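Local coordinates for protein mitomycin biosynthesis 6-O-methyltransferase (Streptomyces lavendulae, PDB 3GWZ) that transfers the methyl group of S-adenosyl-L-methionine to the quinone hydroxyl of 6-demethylmitomycins A and B, forming the methoxy group of mitomycins A and B, at residues 258-261 against 262-265; 285-288 against 289-293; 275-278 against 279-283; 166-169 against 170-174. All blocks are in the same frame, centred on the assembly; numbering follows the deposited sequence.

Interaction 1: 258-261 against 262-265. With SAH (S-adenosyl-L-homocysteine), chain G.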
loop_
_atom_site.group_PDB
_atom_site.type_symbol
_atom_site.label_atom_id
_atom_site.label_comp_id
_atom_site.label_asym_id
_atom_site.label_seq_id
_atom_site.Cartn_x
_atom_site.Cartn_y
_atom_site.Cartn_z
ATOM N N PRO A 258 -8.081 30.311 -9.937
ATOM C CA PRO A 258 -9.446 29.865 -9.653
ATOM C C PRO A 258 -10.389 30.700 -10.498
ATOM O O PRO A 258 -10.304 31.926 -10.457
ATOM C CB PRO A 258 -9.628 30.203 -8.170
ATOM C CG PRO A 258 -8.224 30.364 -7.624
ATOM C CD PRO A 258 -7.432 30.918 -8.760
ATOM N N GLY A 259 -11.265 30.064 -11.266
ATOM C CA GLY A 259 -12.112 30.816 -12.170
ATOM C C GLY A 259 -13.092 29.957 -12.944
ATOM O O GLY A 259 -13.275 28.777 -12.651
ATOM N N ASP A 260 -13.719 30.571 -13.939
ATOM C CA ASP A 260 -14.793 29.955 -14.700
ATOM C C ASP A 260 -14.496 30.221 -16.163
ATOM O O ASP A 260 -14.492 31.384 -16.596
ATOM C CB ASP A 260 -16.127 30.601 -14.290
ATOM C CG ASP A 260 -17.309 30.102 -15.104
ATOM O OD1 ASP A 260 -17.106 29.382 -16.106
ATOM O OD2 ASP A 260 -18.453 30.447 -14.737
ATOM N N PHE A 261 -14.233 29.166 -16.935
ATOM C CA PHE A 261 -13.829 29.377 -18.333
ATOM C C PHE A 261 -14.940 29.929 -19.239
ATOM O O PHE A 261 -14.696 30.257 -20.408
ATOM C CB PHE A 261 -13.114 28.151 -18.949
ATOM C CG PHE A 261 -13.862 26.842 -18.801
ATOM C CD1 PHE A 261 -15.173 26.715 -19.228
ATOM C CD2 PHE A 261 -13.227 25.726 -18.275
ATOM C CE1 PHE A 261 -15.855 25.505 -19.103
ATOM C CE2 PHE A 261 -13.901 24.510 -18.155
ATOM C CZ PHE A 261 -15.218 24.404 -18.566
ATOM N N PHE A 262 -16.147 30.067 -18.706
ATOM C CA PHE A 262 -17.204 30.752 -19.457
ATOM C C PHE A 262 -17.092 32.266 -19.294
ATOM O O PHE A 262 -17.718 33.028 -20.031
ATOM C CB PHE A 262 -18.592 30.304 -19.013
ATOM C CG PHE A 262 -18.957 28.926 -19.469
ATOM C CD1 PHE A 262 -19.245 28.676 -20.800
ATOM C CD2 PHE A 262 -19.028 27.883 -18.557
ATOM C CE1 PHE A 262 -19.591 27.391 -21.220
ATOM C CE2 PHE A 262 -19.369 26.609 -18.966
ATOM C CZ PHE A 262 -19.650 26.362 -20.295
ATOM N N GLU A 263 -16.296 32.690 -18.320
ATOM C CA GLU A 263 -16.170 34.105 -17.995
ATOM C C GLU A 263 -14.753 34.606 -18.212
ATOM O O GLU A 263 -14.550 35.766 -18.565
ATOM C CB GLU A 263 -16.582 34.357 -16.545
ATOM C CG GLU A 263 -18.030 33.989 -16.227
ATOM C CD GLU A 263 -19.039 34.576 -17.215
ATOM O OE1 GLU A 263 -18.815 35.699 -17.725
ATOM O OE2 GLU A 263 -20.066 33.911 -17.478
ATOM N N THR A 264 -13.773 33.727 -18.014
ATOM C CA THR A 264 -12.374 34.142 -17.987
ATOM C C THR A 264 -11.432 33.197 -18.722
ATOM O O THR A 264 -11.461 31.984 -18.507
ATOM C CB THR A 264 -11.881 34.251 -16.533
ATOM O OG1 THR A 264 -12.750 35.121 -15.798
ATOM C CG2 THR A 264 -10.454 34.782 -16.479
ATOM N N ILE A 265 -10.596 33.765 -19.587
ATOM C CA ILE A 265 -9.441 33.062 -20.138
ATOM C C ILE A 265 -8.276 34.040 -20.112
ATOM O O ILE A 265 -8.369 35.107 -20.707
ATOM C CB ILE A 265 -9.660 32.638 -21.604
ATOM C CG1 ILE A 265 -10.858 31.693 -21.732
ATOM C CG2 ILE A 265 -8.407 31.973 -22.151
ATOM C CD1 ILE A 265 -10.609 30.307 -21.175
HETATM N N SAH G . -8.229 18.765 -18.132
HETATM C CA SAH G . -8.334 17.772 -17.009
HETATM C CB SAH G . -9.758 17.623 -16.437
HETATM C CG SAH G . -10.854 17.184 -17.428
HETATM S SD SAH G . -12.422 16.926 -16.606
HETATM C C SAH G . -7.843 16.434 -17.483
HETATM O O SAH G . -7.549 15.563 -16.658
HETATM O OXT SAH G . -7.716 16.191 -18.691
HETATM C "C5'" SAH G . -13.207 18.487 -16.957
HETATM C "C4'" SAH G . -12.821 19.614 -15.978
HETATM O "O4'" SAH G . -13.524 20.851 -16.240
HETATM C "C3'" SAH G . -13.051 19.332 -14.489
HETATM O "O3'" SAH G . -11.780 19.283 -13.822
HETATM C "C2'" SAH G . -13.867 20.512 -13.957
HETATM O "O2'" SAH G . -13.411 21.009 -12.692
HETATM C "C1'" SAH G . -13.611 21.579 -14.996
HETATM N N9 SAH G . -14.692 22.578 -15.144
HETATM C C8 SAH G . -16.009 22.320 -15.312
HETATM N N7 SAH G . -16.706 23.476 -15.450
HETATM C C5 SAH G . -15.811 24.491 -15.384
HETATM C C6 SAH G . -15.868 25.963 -15.472
HETATM N N6 SAH G . -17.069 26.561 -15.661
HETATM N N1 SAH G . -14.707 26.662 -15.348
HETATM C C2 SAH G . -13.531 26.046 -15.161
HETATM N N3 SAH G . -13.404 24.704 -15.075
HETATM C C4 SAH G . -14.489 23.897 -15.181
HETATM O O HOH W 1 -13.667 33.394 -13.510
#
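Asp260 OD1 is gripped by two donors: the backbone Phe262 N gives it a bond of 2.9 Å from above the carboxylate plane, and the adenine amino group N6 of S-adenosyl-L-homocysteine gives it another of 2.9 Å, nearly straight. The carboxylate reaches both because its CG stands anti to the backbone N (chi1 176°). The backbone oxygen of the same residue also takes two N-H groups. Thr264 N meets Asp260 O at 2.8 Å almost in line with the carbonyl, whereas Glu263 N approaches it from above the carbonyl plane; together they close a tight turn over 260-264. Phe261 N supplies the other half of the adenine recognition, donating to SAH N1 at 3.0 Å. With chi1 at 52°, the Phe261 ring is folded back over the purine, its face covering the adenine with C6 above the ring centre. An edge of this ring is turned toward the face of the Phe262 ring, centroids 5.3 Å apart and planes at 60°. A water joins Asp260 N to Thr264 OG1. Ile265 CD1 packs on Phe261 CB at 4.0 Å. The Phe262 ring also meets Trp281 edge-to-face, and Gly259 pairs its backbone with Glu233. Asp260 OD1 accepting from N6 while Phe261 N donates to N1 matches the amino-and-ring-nitrogen arrangement of adenine, a pattern consistent with recognition of the base by the turn, which also covers it with the Phe261 ring.

Interaction 2: 285-288 against 289-293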
loop_
_atom_site.group_PDB
_atom_site.type_symbol
_atom_site.label_atom_id
_atom_site.label_comp_id
_atom_site.label_asym_id
_atom_site.label_seq_id
_atom_site.Cartn_x
_atom_site.Cartn_y
_atom_site.Cartn_z
ATOM N N ASP A 285 -22.373 25.688 -25.829
ATOM C CA ASP A 285 -21.420 25.953 -24.764
ATOM C C ASP A 285 -19.979 25.822 -25.249
ATOM O O ASP A 285 -19.111 26.534 -24.770
ATOM C CB ASP A 285 -21.680 25.070 -23.549
ATOM C CG ASP A 285 -22.908 25.501 -22.777
ATOM O OD1 ASP A 285 -23.243 26.702 -22.819
ATOM O OD2 ASP A 285 -23.539 24.638 -22.133
ATOM N N VAL A 286 -19.725 24.935 -26.208
ATOM C CA VAL A 286 -18.376 24.837 -26.764
ATOM C C VAL A 286 -18.013 26.119 -27.507
ATOM O O VAL A 286 -16.891 26.618 -27.404
ATOM C CB VAL A 286 -18.214 23.642 -27.721
ATOM C CG1 VAL A 286 -16.927 23.804 -28.541
ATOM C CG2 VAL A 286 -18.196 22.333 -26.937
ATOM N N VAL A 287 -18.962 26.655 -28.261
ATOM C CA VAL A 287 -18.702 27.899 -28.978
ATOM C C VAL A 287 -18.428 29.041 -28.005
ATOM O O VAL A 287 -17.545 29.867 -28.243
ATOM C CB VAL A 287 -19.846 28.246 -29.965
ATOM C CG1 VAL A 287 -19.746 29.702 -30.433
ATOM C CG2 VAL A 287 -19.815 27.292 -31.153
ATOM N N ARG A 288 -19.164 29.079 -26.897
ATOM C CA ARG A 288 -18.920 30.089 -25.869
ATOM C C ARG A 288 -17.479 30.012 -25.382
ATOM O O ARG A 288 -16.787 31.029 -25.279
ATOM C CB ARG A 288 -19.876 29.923 -24.680
ATOM C CG ARG A 288 -21.336 30.239 -24.982
ATOM C CD ARG A 288 -22.237 29.829 -23.806
ATOM N NE ARG A 288 -22.021 30.685 -22.647
ATOM C CZ ARG A 288 -22.314 30.350 -21.392
ATOM N NH1 ARG A 288 -22.841 29.160 -21.110
ATOM N NH2 ARG A 288 -22.076 31.213 -20.414
ATOM N N ILE A 289 -17.022 28.803 -25.074
ATOM C CA ILE A 289 -15.661 28.626 -24.584
ATOM C C ILE A 289 -14.642 29.032 -25.647
ATOM O O ILE A 289 -13.712 29.789 -25.371
ATOM C CB ILE A 289 -15.400 27.159 -24.126
ATOM C CG1 ILE A 289 -16.282 26.815 -22.927
ATOM C CG2 ILE A 289 -13.938 26.966 -23.749
ATOM C CD1 ILE A 289 -16.452 25.308 -22.703
ATOM N N LEU A 290 -14.840 28.544 -26.868
ATOM C CA LEU A 290 -13.884 28.754 -27.947
ATOM C C LEU A 290 -13.755 30.235 -28.285
ATOM O O LEU A 290 -12.660 30.733 -28.571
ATOM C CB LEU A 290 -14.313 27.974 -29.191
ATOM C CG LEU A 290 -14.187 26.456 -29.086
ATOM C CD1 LEU A 290 -14.709 25.788 -30.357
ATOM C CD2 LEU A 290 -12.729 26.075 -28.816
ATOM N N ARG A 291 -14.882 30.932 -28.264
ATOM C CA ARG A 291 -14.882 32.350 -28.605
ATOM C C ARG A 291 -14.089 33.152 -27.576
ATOM O O ARG A 291 -13.334 34.055 -27.937
ATOM C CB ARG A 291 -16.313 32.883 -28.754
ATOM C CG ARG A 291 -16.948 32.539 -30.100
ATOM C CD ARG A 291 -18.375 33.065 -30.237
ATOM N NE ARG A 291 -18.951 32.696 -31.532
ATOM C CZ ARG A 291 -20.238 32.812 -31.850
ATOM N NH1 ARG A 291 -21.110 33.290 -30.968
ATOM N NH2 ARG A 291 -20.659 32.445 -33.054
ATOM N N ARG A 292 -14.243 32.815 -26.298
ATOM C CA ARG A 292 -13.464 33.487 -25.267
ATOM C C ARG A 292 -11.977 33.155 -25.393
ATOM O O ARG A 292 -11.121 33.998 -25.130
ATOM C CB ARG A 292 -13.977 33.166 -23.862
ATOM C CG ARG A 292 -13.369 34.089 -22.802
ATOM C CD ARG A 292 -14.091 34.011 -21.472
ATOM N NE ARG A 292 -15.501 34.382 -21.581
ATOM C CZ ARG A 292 -15.953 35.632 -21.560
ATOM N NH1 ARG A 292 -15.105 36.646 -21.449
ATOM N NH2 ARG A 292 -17.256 35.868 -21.651
ATOM N N ILE A 293 -11.663 31.926 -25.790
ATOM C CA ILE A 293 -10.272 31.559 -26.009
ATOM C C ILE A 293 -9.722 32.338 -27.200
ATOM O O ILE A 293 -8.659 32.940 -27.119
ATOM C CB ILE A 293 -10.106 30.044 -26.256
ATOM C CG1 ILE A 293 -10.485 29.260 -24.996
ATOM C CG2 ILE A 293 -8.681 29.716 -26.672
ATOM C CD1 ILE A 293 -10.582 27.762 -25.237
HETATM O O HOH W 2 -16.347 31.759 -22.368
#
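Residues 285-293 run as regular alpha helix, each N-H from Ile289 to Arg292 bonded to the carbonyl four residues back, from 2.9 Å for Leu290 N on Val286 O to 3.3 Å for Arg292 N on Arg288 O. One turn apart, Val286 and Leu290 lie side by side; Val286 CG1 presses on Leu290 CD1 at 3.5 Å, tighter than ordinary carbon contact. Val287 and Arg291 pair in the same way. With CG1 anti to the backbone N (chi1 165°), Val287 puts this methyl over one face of the Arg291 guanidinium, 3.3 Å from NE and offset toward the rim. The arginine chain is extended from CG to NE, and NE donates onward to the backbone oxygen of Lys345. On another side of the helix, Arg288 bends at chi3 so that NH1 forms a salt bridge to Asp285 OD1 at 3.0 Å, the oxygen lying in the guanidinium plane but approached from above the carboxylate. A water bridges Arg288 O and Arg292 NE, adding a partner to a carbonyl already used within the helix. Val286 and Leu290 also pack on helix 336-344, while Ile289 reaches Phe261 in the adenine pocket. This is the connecting helix of a beta-alpha-beta unit, between parallel strands 271-275 and 302-308, in the Rossmann-like fold of class I methyltransferases.

Interaction 3: 275-278 against 279-283. With SAH (S-adenosyl-L-homocysteine), chain G.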
loop_
_atom_site.group_PDB
_atom_site.type_symbol
_atom_site.label_atom_id
_atom_site.label_comp_id
_atom_site.label_asym_id
_atom_site.label_seq_id
_atom_site.Cartn_x
_atom_site.Cartn_y
_atom_site.Cartn_z
ATOM N N LYS A 275 -8.021 19.936 -22.448
ATOM C CA LYS A 275 -8.012 18.483 -22.591
ATOM C C LYS A 275 -9.199 17.883 -21.859
ATOM O O LYS A 275 -9.369 18.133 -20.666
ATOM C CB LYS A 275 -6.706 17.909 -22.011
ATOM C CG LYS A 275 -6.636 16.389 -22.000
ATOM C CD LYS A 275 -5.209 15.871 -21.779
ATOM C CE LYS A 275 -4.785 15.912 -20.307
ATOM N NZ LYS A 275 -5.496 14.901 -19.461
ATOM N N HIS A 276 -10.007 17.108 -22.584
ATOM C CA HIS A 276 -11.177 16.431 -22.037
ATOM C C HIS A 276 -12.118 17.411 -21.346
ATOM O O HIS A 276 -12.713 17.108 -20.303
ATOM C CB HIS A 276 -10.761 15.301 -21.084
ATOM C CG HIS A 276 -10.031 14.185 -21.763
ATOM N ND1 HIS A 276 -10.411 13.689 -22.993
ATOM C CD2 HIS A 276 -8.946 13.467 -21.386
ATOM C CE1 HIS A 276 -9.590 12.715 -23.345
ATOM N NE2 HIS A 276 -8.693 12.560 -22.385
ATOM N N VAL A 277 -12.242 18.594 -21.932
ATOM C CA VAL A 277 -13.174 19.582 -21.419
ATOM C C VAL A 277 -14.317 19.764 -22.405
ATOM O O VAL A 277 -15.485 19.643 -22.038
ATOM C CB VAL A 277 -12.480 20.936 -21.109
ATOM C CG1 VAL A 277 -13.519 22.066 -20.962
ATOM C CG2 VAL A 277 -11.640 20.815 -19.848
ATOM N N LEU A 278 -13.986 20.024 -23.668
ATOM C CA LEU A 278 -15.025 20.367 -24.633
ATOM C C LEU A 278 -16.035 19.240 -24.807
ATOM O O LEU A 278 -17.196 19.494 -25.092
ATOM C CB LEU A 278 -14.426 20.769 -25.980
ATOM C CG LEU A 278 -13.553 22.020 -25.898
ATOM C CD1 LEU A 278 -13.012 22.378 -27.274
ATOM C CD2 LEU A 278 -14.347 23.188 -25.295
ATOM N N HIS A 279 -15.605 17.995 -24.623
ATOM C CA HIS A 279 -16.542 16.889 -24.792
ATOM C C HIS A 279 -17.587 16.791 -23.668
ATOM O O HIS A 279 -18.536 16.002 -23.758
ATOM C CB HIS A 279 -15.816 15.562 -25.059
ATOM C CG HIS A 279 -15.102 14.992 -23.874
ATOM N ND1 HIS A 279 -14.481 13.760 -23.910
ATOM C CD2 HIS A 279 -14.929 15.461 -22.615
ATOM C CE1 HIS A 279 -13.943 13.501 -22.731
ATOM N NE2 HIS A 279 -14.203 14.515 -21.924
ATOM N N ASP A 280 -17.433 17.614 -22.633
ATOM C CA ASP A 280 -18.448 17.722 -21.584
ATOM C C ASP A 280 -19.618 18.605 -21.989
ATOM O O ASP A 280 -20.647 18.592 -21.316
ATOM C CB ASP A 280 -17.862 18.319 -20.308
ATOM C CG ASP A 280 -16.779 17.459 -19.706
ATOM O OD1 ASP A 280 -16.745 16.245 -19.992
ATOM O OD2 ASP A 280 -15.962 18.003 -18.945
ATOM N N TRP A 281 -19.457 19.377 -23.067
ATOM C CA TRP A 281 -20.378 20.482 -23.366
ATOM C C TRP A 281 -21.100 20.365 -24.710
ATOM O O TRP A 281 -20.555 19.816 -25.669
ATOM C CB TRP A 281 -19.618 21.818 -23.287
ATOM C CG TRP A 281 -18.962 22.020 -21.940
ATOM C CD1 TRP A 281 -17.643 21.803 -21.616
ATOM C CD2 TRP A 281 -19.609 22.433 -20.731
ATOM N NE1 TRP A 281 -17.438 22.066 -20.277
ATOM C CE2 TRP A 281 -18.629 22.454 -19.715
ATOM C CE3 TRP A 281 -20.928 22.782 -20.405
ATOM C CZ2 TRP A 281 -18.927 22.814 -18.403
ATOM C CZ3 TRP A 281 -21.215 23.150 -19.112
ATOM C CH2 TRP A 281 -20.224 23.161 -18.123
ATOM N N ASP A 282 -22.322 20.893 -24.786
ATOM C CA ASP A 282 -23.042 20.912 -26.066
ATOM C C ASP A 282 -22.458 21.972 -26.998
ATOM O O ASP A 282 -21.563 22.728 -26.608
ATOM C CB ASP A 282 -24.566 21.077 -25.887
ATOM C CG ASP A 282 -24.963 22.433 -25.309
ATOM O OD1 ASP A 282 -24.187 23.404 -25.403
ATOM O OD2 ASP A 282 -26.074 22.522 -24.749
ATOM N N ASP A 283 -22.949 22.019 -28.234
ATOM C CA ASP A 283 -22.362 22.900 -29.245
ATOM C C ASP A 283 -22.349 24.361 -28.813
ATOM O O ASP A 283 -21.328 25.037 -28.927
ATOM C CB ASP A 283 -23.091 22.755 -30.588
ATOM C CG ASP A 283 -22.817 21.424 -31.263
ATOM O OD1 ASP A 283 -21.990 20.634 -30.749
ATOM O OD2 ASP A 283 -23.434 21.160 -32.315
HETATM N N SAH G . -8.229 18.765 -18.132
HETATM C CA SAH G . -8.334 17.772 -17.009
HETATM C CB SAH G . -9.758 17.623 -16.437
HETATM C CG SAH G . -10.854 17.184 -17.428
HETATM S SD SAH G . -12.422 16.926 -16.606
HETATM C C SAH G . -7.843 16.434 -17.483
HETATM O O SAH G . -7.549 15.563 -16.658
HETATM O OXT SAH G . -7.716 16.191 -18.691
HETATM C "C5'" SAH G . -13.207 18.487 -16.957
HETATM C "C4'" SAH G . -12.821 19.614 -15.978
HETATM O "O4'" SAH G . -13.524 20.851 -16.240
HETATM C "C3'" SAH G . -13.051 19.332 -14.489
HETATM O "O3'" SAH G . -11.780 19.283 -13.822
HETATM C "C2'" SAH G . -13.867 20.512 -13.957
HETATM O "O2'" SAH G . -13.411 21.009 -12.692
HETATM C "C1'" SAH G . -13.611 21.579 -14.996
HETATM N N9 SAH G . -14.692 22.578 -15.144
HETATM C C8 SAH G . -16.009 22.320 -15.312
HETATM N N7 SAH G . -16.706 23.476 -15.450
HETATM C C5 SAH G . -15.811 24.491 -15.384
HETATM C C6 SAH G . -15.868 25.963 -15.472
HETATM N N6 SAH G . -17.069 26.561 -15.661
HETATM N N1 SAH G . -14.707 26.662 -15.348
HETATM C C2 SAH G . -13.531 26.046 -15.161
HETATM N N3 SAH G . -13.404 24.704 -15.075
HETATM C C4 SAH G . -14.489 23.897 -15.181
HETATM O O HOH W 3 -14.443 15.112 -19.014
#
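His279 takes chi1 of 72°, which folds its imidazole back over the turn toward His276, whose CG instead stands beside its own backbone N (chi1 -65°). The two rings are near parallel, 22° between planes, but slid apart with centroids 5.2 Å distant, and barely overlap; His279 CE1 is 3.5 Å from His276 ND1. One water ties the group together: it donates to His276 O and, at 2.7 Å, to Asp280 OD1, and bonds His279 NE2 at 3.0 Å. Glu333 holds His279 ND1; Glu190 holds His276 NE2 and Asp307 holds its ND1. Asp280 N bonds Val277 O at 2.9 Å and Trp281 N bonds Leu278 O as the chain winds into a short 3-10 turn. Trp281 lies alongside Val277 and brings its ring edge, CZ2, 3.8 Å from SAH N7. Lys275 curls at chi3 and chi4 to donate from NZ to SAH OXT at 2.7 Å, while its carbonyl accepts from the ligand amine. The turn between strand 271-275 and helix 283-296 thus joins the cofactor pocket to His279, the inferred proton acceptor, as in the active site of COMT-like O-methyltransferases.

Interaction 4: 166-169 against 170-174. With SAH (S-adenosyl-L-homocysteine), chain G.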
loop_
_atom_site.group_PDB
_atom_site.type_symbol
_atom_site.label_atom_id
_atom_site.label_comp_id
_atom_site.label_asym_id
_atom_site.label_seq_id
_atom_site.Cartn_x
_atom_site.Cartn_y
_atom_site.Cartn_z
ATOM N N TRP A 166 -21.819 18.749 -11.991
ATOM C CA TRP A 166 -20.856 19.784 -11.606
ATOM C C TRP A 166 -21.182 20.383 -10.235
ATOM O O TRP A 166 -20.281 20.756 -9.482
ATOM C CB TRP A 166 -20.752 20.881 -12.663
ATOM C CG TRP A 166 -20.173 20.418 -13.953
ATOM C CD1 TRP A 166 -20.693 20.614 -15.199
ATOM C CD2 TRP A 166 -18.955 19.682 -14.137
ATOM N NE1 TRP A 166 -19.874 20.056 -16.145
ATOM C CE2 TRP A 166 -18.800 19.473 -15.522
ATOM C CE3 TRP A 166 -17.985 19.176 -13.265
ATOM C CZ2 TRP A 166 -17.720 18.773 -16.057
ATOM C CZ3 TRP A 166 -16.907 18.476 -13.798
ATOM C CH2 TRP A 166 -16.783 18.283 -15.176
ATOM N N GLN A 167 -22.467 20.474 -9.911
ATOM C CA GLN A 167 -22.859 21.033 -8.624
ATOM C C GLN A 167 -22.515 20.066 -7.503
ATOM O O GLN A 167 -22.057 20.475 -6.441
ATOM C CB GLN A 167 -24.354 21.369 -8.594
ATOM C CG GLN A 167 -24.804 22.070 -7.324
ATOM C CD GLN A 167 -24.087 23.395 -7.109
ATOM O OE1 GLN A 167 -23.753 23.755 -5.982
ATOM N NE2 GLN A 167 -23.837 24.118 -8.194
ATOM N N LEU A 168 -22.734 18.778 -7.738
ATOM C CA LEU A 168 -22.402 17.778 -6.728
ATOM C C LEU A 168 -20.904 17.774 -6.425
ATOM O O LEU A 168 -20.488 17.778 -5.255
ATOM C CB LEU A 168 -22.847 16.378 -7.173
ATOM C CG LEU A 168 -22.467 15.292 -6.162
ATOM C CD1 LEU A 168 -23.269 15.484 -4.880
ATOM C CD2 LEU A 168 -22.708 13.904 -6.737
ATOM N N THR A 169 -20.087 17.773 -7.475
ATOM C CA THR A 169 -18.638 17.723 -7.284
ATOM C C THR A 169 -18.114 19.052 -6.720
ATOM O O THR A 169 -17.070 19.100 -6.058
ATOM C CB THR A 169 -17.883 17.318 -8.586
ATOM O OG1 THR A 169 -18.294 18.152 -9.676
ATOM C CG2 THR A 169 -18.170 15.848 -8.947
ATOM N N HIS A 170 -18.853 20.127 -6.962
ATOM C CA HIS A 170 -18.511 21.404 -6.347
ATOM C C HIS A 170 -18.761 21.395 -4.832
ATOM O O HIS A 170 -17.898 21.806 -4.050
ATOM C CB HIS A 170 -19.285 22.550 -6.995
ATOM C CG HIS A 170 -19.167 23.841 -6.248
ATOM N ND1 HIS A 170 -18.029 24.617 -6.282
ATOM C CD2 HIS A 170 -20.035 24.482 -5.430
ATOM C CE1 HIS A 170 -18.203 25.686 -5.526
ATOM N NE2 HIS A 170 -19.414 25.629 -5.000
ATOM N N GLU A 171 -19.930 20.906 -4.427
ATOM C CA GLU A 171 -20.386 20.995 -3.037
ATOM C C GLU A 171 -19.888 19.863 -2.132
ATOM O O GLU A 171 -19.655 20.061 -0.939
ATOM C CB GLU A 171 -21.918 21.008 -2.994
ATOM C CG GLU A 171 -22.560 22.188 -3.703
ATOM C CD GLU A 171 -24.081 22.199 -3.589
ATOM O OE1 GLU A 171 -24.697 21.109 -3.569
ATOM O OE2 GLU A 171 -24.661 23.305 -3.523
ATOM N N ASP A 172 -19.739 18.676 -2.705
ATOM C CA ASP A 172 -19.542 17.458 -1.925
ATOM C C ASP A 172 -18.118 16.950 -2.094
ATOM O O ASP A 172 -17.763 16.457 -3.157
ATOM C CB ASP A 172 -20.554 16.400 -2.369
ATOM C CG ASP A 172 -20.462 15.116 -1.554
ATOM O OD1 ASP A 172 -19.395 14.844 -0.975
ATOM O OD2 ASP A 172 -21.461 14.371 -1.502
ATOM N N PRO A 173 -17.295 17.082 -1.040
ATOM C CA PRO A 173 -15.862 16.772 -1.127
ATOM C C PRO A 173 -15.582 15.304 -1.456
ATOM O O PRO A 173 -14.619 15.018 -2.162
ATOM C CB PRO A 173 -15.335 17.125 0.274
ATOM C CG PRO A 173 -16.332 18.104 0.821
ATOM C CD PRO A 173 -17.659 17.646 0.271
ATOM N N LYS A 174 -16.405 14.392 -0.948
ATOM C CA LYS A 174 -16.236 12.973 -1.256
ATOM C C LYS A 174 -16.498 12.693 -2.738
ATOM O O LYS A 174 -15.719 12.001 -3.391
ATOM C CB LYS A 174 -17.145 12.108 -0.379
ATOM C CG LYS A 174 -16.851 12.225 1.108
ATOM C CD LYS A 174 -17.896 11.492 1.946
ATOM C CE LYS A 174 -17.644 11.675 3.440
ATOM N NZ LYS A 174 -16.290 11.198 3.848
HETATM N N SAH G . -8.229 18.765 -18.132
HETATM C CA SAH G . -8.334 17.772 -17.009
HETATM C CB SAH G . -9.758 17.623 -16.437
HETATM C CG SAH G . -10.854 17.184 -17.428
HETATM S SD SAH G . -12.422 16.926 -16.606
HETATM C C SAH G . -7.843 16.434 -17.483
HETATM O O SAH G . -7.549 15.563 -16.658
HETATM O OXT SAH G . -7.716 16.191 -18.691
HETATM C "C5'" SAH G . -13.207 18.487 -16.957
HETATM C "C4'" SAH G . -12.821 19.614 -15.978
HETATM O "O4'" SAH G . -13.524 20.851 -16.240
HETATM C "C3'" SAH G . -13.051 19.332 -14.489
HETATM O "O3'" SAH G . -11.780 19.283 -13.822
HETATM C "C2'" SAH G . -13.867 20.512 -13.957
HETATM O "O2'" SAH G . -13.411 21.009 -12.692
HETATM C "C1'" SAH G . -13.611 21.579 -14.996
HETATM N N9 SAH G . -14.692 22.578 -15.144
HETATM C C8 SAH G . -16.009 22.320 -15.312
HETATM N N7 SAH G . -16.706 23.476 -15.450
HETATM C C5 SAH G . -15.811 24.491 -15.384
HETATM C C6 SAH G . -15.868 25.963 -15.472
HETATM N N6 SAH G . -17.069 26.561 -15.661
HETATM N N1 SAH G . -14.707 26.662 -15.348
HETATM C C2 SAH G . -13.531 26.046 -15.161
HETATM N N3 SAH G . -13.404 24.704 -15.075
HETATM C C4 SAH G . -14.489 23.897 -15.181
#
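Leu168 O and Asp172 N join at 2.8 Å and complete the last turn of helix 165-171. Before it, His170 N is satisfied by Trp166 O at 3.0 Å, and Glu171 N by Gln167 O at 3.0 Å. Trp166 O has a second donor in Arg234 NH1, and the same guanidinium reaches Thr169 OG1 through NH2. That hydroxyl, set by chi1 of 52° between its own N and carbonyl carbon, also bonds Phe165 O, so it is engaged both along the helix and with a cofactor-binding arginine. The carbonyls of Thr169 and His170, near the C-terminal end of the helix, are taken by Arg176 NE and NH2. At Asp172 the chain leaves helical geometry and immediately starts helix 173-197: this residue is its N-cap, with OD1 accepting a weak bond from Lys174 N at 3.0 Å and a further weak one from Ala175 N. Its chi1 of -177° turns the carboxylate toward those N-H groups, while its CB lies 3.8 Å from Leu168 CD1, the two side chains running side by side. The Trp166 indole leads off the other way to the cofactor, where one face covers the adenosine, with SAH C8 over the ring centre 3.9 Å above the plane and CZ3 3.7 Å from SAH C2'. The Trp166 and Trp281 rings meet at about 20°, both in the cofactor pocket.

Overall arrangement
From the N terminus the chain reaches interaction 4 first, then interaction 1, interaction 3 and interaction 2. All are local and in series; none nests in or crosses another. Interaction 4 closes the turn from helix 165-171 into helix 173-197, interaction 1 a turn after strand 254-258, and interaction 3 the turn between strand 271-275 and helix 283-296, on which interaction 2 lies. Interactions 1, 3 and 4 all touch the bound S-adenosyl-L-homocysteine. Interaction 3 meets each of the others, with Trp281 between Phe262 and Trp166, whereas interactions 1 and 4 stay about 7 Å apart at their nearest atoms. Arg292 of interaction 2 reaches the backbone of 262-264, tying the helix to the adenine-binding turn.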